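Local coordinates for bubble protein (PDB 1UOY), which may act as a toxin and may recognise a molecule, or part of one, that carries a negatively charged surface, at residues A20-D24 / R25-G29. Residues are numbered along the deposited sequence; the frame is centred on the assembly and turned at random.
Sequences AGNGD and RHFCG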
loop_
_atom_site.group_PDB
_atom_site.type_symbol
_atom_site.label_atom_id
_atom_site.label_comp_id
_atom_site.label_asym_id
_atom_site.label_seq_id
_atom_site.Cartn_x
_atom_site.Cartn_y
_atom_site.Cartn_z
ATOM N N ALA A 20 3.057 -3.629 13.066
ATOM C CA ALA A 20 2.888 -2.308 13.649
ATOM C C ALA A 20 4.055 -1.338 13.352
ATOM O O ALA A 20 3.831 -0.114 13.280
ATOM C CB ALA A 20 2.684 -2.446 15.147
ATOM N N GLY A 21 5.265 -1.873 13.182
ATOM C CA GLY A 21 6.441 -1.060 12.868
ATOM C C GLY A 21 6.334 -0.295 11.560
ATOM O O GLY A 21 7.138 0.585 11.302
ATOM N N ASN A 22 5.364 -0.636 10.717
ATOM C CA ASN A 22 5.165 0.123 9.497
ATOM C C ASN A 22 4.842 1.581 9.821
ATOM O O ASN A 22 5.104 2.466 8.982
ATOM C CB ASN A 22 4.008 -0.481 8.677
ATOM C CG ASN A 22 4.455 -1.659 7.868
ATOM O OD1 ASN A 22 5.172 -1.494 6.894
ATOM N ND2 ASN A 22 4.027 -2.863 8.245
ATOM N N GLY A 23 4.317 1.839 11.016
ATOM C CA GLY A 23 3.989 3.214 11.349
ATOM C C GLY A 23 3.039 3.785 10.310
ATOM O O GLY A 23 2.105 3.076 9.853
ATOM N N ASP A 24 3.254 5.052 9.923
ATOM C CA ASP A 24 2.357 5.666 8.973
ATOM C C ASP A 24 2.859 5.651 7.562
ATOM O O ASP A 24 2.428 6.450 6.752
ATOM C CB ASP A 24 1.998 7.088 9.420
ATOM C CG ASP A 24 3.185 8.022 9.520
ATOM O OD1 ASP A 24 4.283 7.740 8.991
ATOM O OD2 ASP A 24 2.995 9.115 10.123
ATOM N N ARG A 25 3.745 4.702 7.248
ATOM C CA ARG A 25 4.214 4.601 5.848
ATOM C C ARG A 25 3.034 4.379 4.913
ATOM O O ARG A 25 2.086 3.624 5.207
ATOM C CB ARG A 25 5.141 3.389 5.690
ATOM C CG ARG A 25 6.542 3.585 6.253
ATOM C CD ARG A 25 7.298 2.287 6.013
ATOM N NE ARG A 25 8.669 2.192 6.549
ATOM C CZ ARG A 25 8.958 1.850 7.797
ATOM N NH1 ARG A 25 8.029 1.701 8.733
ATOM N NH2 ARG A 25 10.200 1.422 8.083
ATOM N N HIS A 26 3.141 4.997 3.740
ATOM C CA HIS A 26 2.126 4.828 2.700
ATOM C C HIS A 26 2.699 4.030 1.554
ATOM O O HIS A 26 3.781 4.318 1.038
ATOM C CB HIS A 26 1.708 6.207 2.200
ATOM C CG HIS A 26 0.765 6.872 3.118
ATOM N ND1 HIS A 26 0.190 8.086 2.824
ATOM C CD2 HIS A 26 0.270 6.482 4.308
ATOM C CE1 HIS A 26 -0.631 8.415 3.812
ATOM N NE2 HIS A 26 -0.593 7.462 4.724
ATOM N N PHE A 27 1.959 2.995 1.190
ATOM C CA PHE A 27 2.293 2.114 0.072
ATOM C C PHE A 27 1.155 2.114 -0.941
ATOM O O PHE A 27 0.119 2.734 -0.695
ATOM C CB PHE A 27 2.541 0.671 0.571
ATOM C CG PHE A 27 3.851 0.528 1.314
ATOM C CD1 PHE A 27 5.030 0.315 0.613
ATOM C CD2 PHE A 27 3.901 0.623 2.682
ATOM C CE1 PHE A 27 6.257 0.182 1.302
ATOM C CE2 PHE A 27 5.116 0.498 3.387
ATOM C CZ PHE A 27 6.287 0.276 2.707
ATOM N N CYS A 28 1.364 1.470 -2.087
ATOM C CA CYS A 28 0.317 1.350 -3.089
ATOM C C CYS A 28 -0.342 0.003 -2.983
ATOM O O CYS A 28 0.330 -0.990 -2.673
ATOM C CB CYS A 28 0.912 1.443 -4.477
ATOM S SG CYS A 28 1.586 3.071 -4.853
ATOM N N GLY A 29 -1.661 -0.061 -3.236
ATOM C CA GLY A 29 -2.323 -1.354 -3.307
ATOM C C GLY A 29 -1.868 -2.070 -4.570
ATOM O O GLY A 29 -1.166 -1.523 -5.433
HETATM O O HOH W 1 1.835 1.980 7.345
#
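A type II' beta turn from Asn22 to Arg25 carries the chain out of the short 3-10 segment 20-22 toward strand 26-28, an outermost strand of the three-stranded antiparallel sheet. Arg25 N closes the turn on Asn22 O at 3.1 Å, a nearly straight bond (164° at the hydrogen), with Gly23 at positive phi in the second position. The same carbonyl is gripped again by the arginine's own side chain. With CG opposite the carbonyl carbon (chi1 -76°), a straight aliphatic chain and a turn at its end (chi4 84°), Arg25 runs back over the turn, and its NH1 meets Asn22 O at 3.0 Å from above the carbonyl plane, on the face opposite to that used by the amide. Arg25 NH1 also donates to Gly21 O at 2.9 Å, with a more bent N-H...O angle. Both acceptors lie close to the guanidinium plane, so the group is held by its edge against two successive carbonyls of the 3-10 segment; its positive charge probably polarises both. A water bridges the turn at another point, donating to Gly23 O and to Arg25 O.

Further along, Asn22 ND2 is hydrogen-bonded to Lys19 O, while the buried Phe27 packs against Trp43 and makes a cation-pi contact with Arg12. His26, whose NE2 is hydrogen-bonded to Glu37 on strand 34-39, brings ring atom CD2 to 3.3 Å from Asp24 O, which lies oblique to the ring, and Asn22 OD1 sits obliquely 4.0 Å from Phe27 CE2, the amide and ring planes almost perpendicular.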